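Chitinase (Thermococcus chitonophagus, PDB 5XSW) probably hydrolyses internal glycosidic bonds of chitin as an archaeal endochitinase, this fragment pairing a beta-rich N-terminal domain with a largely helical one that binds a glycan. Local coordinates at residues W182-M190 / Y393-Y404. Sequence-based numbering, arbitrary orientation.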
loop_
_atom_site.group_PDB
_atom_site.type_symbol
_atom_site.label_atom_id
_atom_site.label_comp_id
_atom_site.label_asym_id
_atom_site.label_seq_id
_atom_site.Cartn_x
_atom_site.Cartn_y
_atom_site.Cartn_z
ATOM N N TRP A 182 17.555 -16.341 18.305
ATOM C CA TRP A 182 17.390 -15.778 19.653
ATOM C C TRP A 182 16.206 -14.837 19.625
ATOM O O TRP A 182 15.806 -14.297 18.567
ATOM C CB TRP A 182 18.679 -15.056 20.165
ATOM C CG TRP A 182 18.764 -13.602 19.810
ATOM C CD1 TRP A 182 18.713 -13.070 18.533
ATOM C CD2 TRP A 182 18.942 -12.506 20.690
ATOM N NE1 TRP A 182 18.854 -11.705 18.587
ATOM C CE2 TRP A 182 19.012 -11.335 19.897
ATOM C CE3 TRP A 182 19.074 -12.386 22.099
ATOM C CZ2 TRP A 182 19.166 -10.065 20.447
ATOM C CZ3 TRP A 182 19.218 -11.101 22.643
ATOM C CH2 TRP A 182 19.260 -9.968 21.819
ATOM N N VAL A 183 15.599 -14.693 20.784
ATOM C CA VAL A 183 14.444 -13.850 20.963
ATOM C C VAL A 183 14.950 -12.563 21.630
ATOM O O VAL A 183 15.414 -12.618 22.776
ATOM C CB VAL A 183 13.386 -14.545 21.855
ATOM C CG1 VAL A 183 12.312 -13.526 22.259
ATOM C CG2 VAL A 183 12.767 -15.801 21.095
ATOM N N PRO A 184 14.874 -11.403 20.935
ATOM C CA PRO A 184 15.480 -10.186 21.527
ATOM C C PRO A 184 14.923 -9.762 22.887
ATOM O O PRO A 184 15.674 -9.279 23.716
ATOM C CB PRO A 184 15.156 -9.088 20.474
ATOM C CG PRO A 184 15.149 -9.874 19.152
ATOM C CD PRO A 184 14.464 -11.193 19.526
ATOM N N ASN A 185 13.615 -9.899 23.109
ATOM C CA ASN A 185 13.074 -9.594 24.442
ATOM C C ASN A 185 11.708 -10.215 24.585
ATOM O O ASN A 185 11.147 -10.745 23.615
ATOM C CB ASN A 185 12.985 -8.082 24.694
ATOM C CG ASN A 185 12.079 -7.367 23.678
ATOM O OD1 ASN A 185 10.875 -7.548 23.683
ATOM N ND2 ASN A 185 12.658 -6.445 22.876
ATOM N N LYS A 186 11.170 -10.150 25.796
ATOM C CA LYS A 186 9.973 -10.902 26.115
ATOM C C LYS A 186 8.763 -10.202 25.573
ATOM O O LYS A 186 7.703 -10.829 25.462
ATOM C CB LYS A 186 9.868 -11.058 27.656
ATOM C CG LYS A 186 9.680 -9.695 28.342
ATOM C CD LYS A 186 9.560 -9.872 29.889
ATOM C CE LYS A 186 10.845 -10.257 30.571
ATOM N NZ LYS A 186 10.693 -9.938 32.046
ATOM N N TYR A 187 8.849 -8.886 25.304
ATOM C CA TYR A 187 7.653 -8.205 24.793
ATOM C C TYR A 187 7.421 -8.646 23.342
ATOM O O TYR A 187 6.297 -8.884 22.908
ATOM C CB TYR A 187 7.775 -6.667 24.905
ATOM C CG TYR A 187 8.086 -6.308 26.332
ATOM C CD1 TYR A 187 7.170 -6.587 27.339
ATOM C CD2 TYR A 187 9.325 -5.767 26.689
ATOM C CE1 TYR A 187 7.479 -6.312 28.683
ATOM C CE2 TYR A 187 9.638 -5.507 28.019
ATOM C CZ TYR A 187 8.697 -5.765 29.006
ATOM O OH TYR A 187 9.009 -5.516 30.327
ATOM N N PHE A 188 8.514 -8.745 22.615
ATOM C CA PHE A 188 8.493 -9.338 21.275
ATOM C C PHE A 188 7.948 -10.776 21.337
ATOM O O PHE A 188 7.109 -11.188 20.498
ATOM C CB PHE A 188 9.920 -9.351 20.675
ATOM C CG PHE A 188 9.991 -10.064 19.316
ATOM C CD1 PHE A 188 9.343 -9.524 18.202
ATOM C CD2 PHE A 188 10.702 -11.233 19.167
ATOM C CE1 PHE A 188 9.418 -10.194 16.910
ATOM C CE2 PHE A 188 10.755 -11.912 17.916
ATOM C CZ PHE A 188 10.111 -11.350 16.801
ATOM N N ALA A 189 8.426 -11.547 22.319
ATOM C CA ALA A 189 7.928 -12.944 22.453
ATOM C C ALA A 189 6.407 -12.934 22.694
ATOM O O ALA A 189 5.642 -13.740 22.115
ATOM C CB ALA A 189 8.664 -13.694 23.616
ATOM N N MET A 190 5.929 -12.023 23.544
ATOM C CA MET A 190 4.477 -11.960 23.734
ATOM C C MET A 190 3.720 -11.559 22.466
ATOM O O MET A 190 2.599 -12.006 22.254
ATOM C CB MET A 190 4.101 -11.000 24.898
ATOM C CG MET A 190 4.521 -11.614 26.249
ATOM S SD MET A 190 3.961 -10.544 27.634
ATOM C CE MET A 190 5.206 -9.372 27.598
ATOM N N TYR A 393 12.694 -21.409 23.993
ATOM C CA TYR A 393 12.592 -20.138 24.686
ATOM C C TYR A 393 11.639 -20.175 25.903
ATOM O O TYR A 393 10.559 -20.729 25.841
ATOM C CB TYR A 393 12.120 -19.049 23.719
ATOM C CG TYR A 393 11.978 -17.722 24.346
ATOM C CD1 TYR A 393 13.090 -16.954 24.608
ATOM C CD2 TYR A 393 10.723 -17.227 24.679
ATOM C CE1 TYR A 393 12.976 -15.670 25.223
ATOM C CE2 TYR A 393 10.590 -15.973 25.278
ATOM C CZ TYR A 393 11.733 -15.192 25.506
ATOM O OH TYR A 393 11.589 -13.945 26.072
ATOM N N ASP A 394 12.034 -19.496 26.972
ATOM C CA ASP A 394 11.127 -19.271 28.119
ATOM C C ASP A 394 11.522 -17.974 28.806
ATOM O O ASP A 394 12.642 -17.486 28.610
ATOM C CB ASP A 394 11.207 -20.483 29.067
ATOM C CG ASP A 394 10.001 -20.589 30.035
ATOM O OD1 ASP A 394 9.081 -19.733 30.043
ATOM O OD2 ASP A 394 9.993 -21.597 30.780
ATOM N N ALA A 395 10.619 -17.369 29.567
ATOM C CA ALA A 395 10.906 -16.093 30.190
ATOM C C ALA A 395 9.977 -15.972 31.370
ATOM O O ALA A 395 8.842 -16.411 31.278
ATOM C CB ALA A 395 10.660 -14.895 29.197
ATOM N N ASN A 396 10.432 -15.336 32.447
ATOM C CA ASN A 396 9.521 -14.897 33.516
ATOM C C ASN A 396 8.732 -13.688 33.103
ATOM O O ASN A 396 9.296 -12.669 32.678
ATOM C CB ASN A 396 10.333 -14.548 34.779
ATOM C CG ASN A 396 11.150 -15.707 35.278
ATOM O OD1 ASN A 396 10.894 -16.853 34.953
ATOM N ND2 ASN A 396 12.148 -15.408 36.079
ATOM N N LEU A 397 7.423 -13.748 33.237
ATOM C CA LEU A 397 6.597 -12.573 33.010
ATOM C C LEU A 397 5.990 -12.159 34.343
ATOM O O LEU A 397 5.369 -12.995 35.003
ATOM C CB LEU A 397 5.467 -12.872 32.012
ATOM C CG LEU A 397 5.851 -13.597 30.717
ATOM C CD1 LEU A 397 4.616 -13.914 29.861
ATOM C CD2 LEU A 397 6.821 -12.651 29.956
ATOM N N THR A 398 6.092 -10.876 34.679
ATOM C CA THR A 398 5.582 -10.329 35.923
ATOM C C THR A 398 4.267 -9.690 35.607
ATOM O O THR A 398 3.923 -9.494 34.413
ATOM C CB THR A 398 6.530 -9.253 36.502
ATOM O OG1 THR A 398 6.543 -8.136 35.605
ATOM C CG2 THR A 398 7.941 -9.787 36.657
ATOM N N TRP A 399 3.538 -9.289 36.642
ATOM C CA TRP A 399 2.257 -8.643 36.390
ATOM C C TRP A 399 2.450 -7.355 35.565
ATOM O O TRP A 399 1.667 -7.069 34.660
ATOM C CB TRP A 399 1.459 -8.295 37.692
ATOM C CG TRP A 399 0.231 -7.498 37.297
ATOM C CD1 TRP A 399 -0.073 -6.189 37.622
ATOM C CD2 TRP A 399 -0.810 -7.940 36.411
ATOM N NE1 TRP A 399 -1.254 -5.812 37.002
ATOM C CE2 TRP A 399 -1.721 -6.878 36.267
ATOM C CE3 TRP A 399 -1.067 -9.149 35.749
ATOM C CZ2 TRP A 399 -2.836 -6.980 35.488
ATOM C CZ3 TRP A 399 -2.164 -9.240 34.966
ATOM C CH2 TRP A 399 -3.049 -8.174 34.839
ATOM N N ASP A 400 3.452 -6.550 35.914
ATOM C CA ASP A 400 3.756 -5.336 35.155
ATOM C C ASP A 400 3.976 -5.646 33.634
ATOM O O ASP A 400 3.528 -4.888 32.798
ATOM C CB ASP A 400 5.006 -4.653 35.714
ATOM C CG ASP A 400 4.709 -3.850 37.015
ATOM O OD1 ASP A 400 3.532 -3.644 37.357
ATOM O OD2 ASP A 400 5.651 -3.379 37.643
ATOM N N ASP A 401 4.674 -6.730 33.337
ATOM C CA ASP A 401 4.858 -7.183 31.930
ATOM C C ASP A 401 3.532 -7.417 31.207
ATOM O O ASP A 401 3.345 -6.984 30.051
ATOM C CB ASP A 401 5.651 -8.490 31.882
ATOM C CG ASP A 401 7.080 -8.338 32.344
ATOM O OD1 ASP A 401 7.625 -7.206 32.310
ATOM O OD2 ASP A 401 7.662 -9.358 32.726
ATOM N N ILE A 402 2.612 -8.124 31.882
ATOM C CA ILE A 402 1.314 -8.488 31.312
ATOM C C ILE A 402 0.457 -7.256 31.131
ATOM O O ILE A 402 -0.179 -7.040 30.093
ATOM C CB ILE A 402 0.551 -9.517 32.221
ATOM C CG1 ILE A 402 1.386 -10.779 32.433
ATOM C CG2 ILE A 402 -0.809 -9.870 31.639
ATOM C CD1 ILE A 402 1.676 -11.575 31.233
ATOM N N GLU A 403 0.462 -6.410 32.156
ATOM C CA GLU A 403 -0.296 -5.186 32.096
ATOM C C GLU A 403 0.161 -4.296 30.942
ATOM O O GLU A 403 -0.644 -3.665 30.243
ATOM C CB GLU A 403 -0.145 -4.435 33.447
ATOM C CG GLU A 403 -0.689 -3.025 33.369
ATOM C CD GLU A 403 -2.215 -2.959 33.287
ATOM O OE1 GLU A 403 -2.875 -3.875 33.828
ATOM O OE2 GLU A 403 -2.762 -1.987 32.686
ATOM N N TYR A 404 1.470 -4.178 30.823
ATOM C CA TYR A 404 2.076 -3.368 29.766
ATOM C C TYR A 404 1.650 -3.919 28.383
ATOM O O TYR A 404 1.158 -3.203 27.491
ATOM C CB TYR A 404 3.607 -3.411 29.935
ATOM C CG TYR A 404 4.316 -2.826 28.728
ATOM C CD1 TYR A 404 4.093 -1.509 28.327
ATOM C CD2 TYR A 404 5.183 -3.607 27.981
ATOM C CE1 TYR A 404 4.743 -0.993 27.189
ATOM C CE2 TYR A 404 5.830 -3.102 26.879
ATOM C CZ TYR A 404 5.609 -1.808 26.488
ATOM O OH TYR A 404 6.282 -1.377 25.351
HETATM O O HOH W 1 10.283 -7.249 33.102
#
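Lys186 and Tyr187, in the first turn of helix 186-199, converge on the carboxylate of Asp401. Bent at chi3 (71°), Lys186 brings NZ into a salt bridge with Asp401 OD2 (3.2 Å), on the syn side but tilted out of the carboxylate plane; NZ also donates to Asn396 O (3.1 Å), and a water links it to Asp401 OD1. Tyr187 OH donates to Asp401 OD1 (3.0 Å) from above the carboxylate plane. On the face of that plane opposite to Lys186 NZ, Thr398 N donates to OD2; with Asp401 N bound to Thr398 OG1, this makes a capping box that starts helix 399-412. Several donors thus fix the rotation of the carboxylate and probably stabilise its negative charge.

Aromatic contacts form two clusters. Tyr404 turns its edge to one face of Tyr187, ring planes 86° apart, and Lys186 CG covers the other face. Val183 CB sits over the Tyr393 ring in a CH-pi contact, 3.9 Å from its centroid, and Ala189 CB comes to 3.4 Å from Tyr393 CE2. Met190 SD meets Leu397 CD1.

Segments 186-190 and 399-404 run at 52°; Phe453 of helix 449-461 packs against Met190, Leu397 and Ile402, and strand 396-397 pairs antiparallel with 447-448.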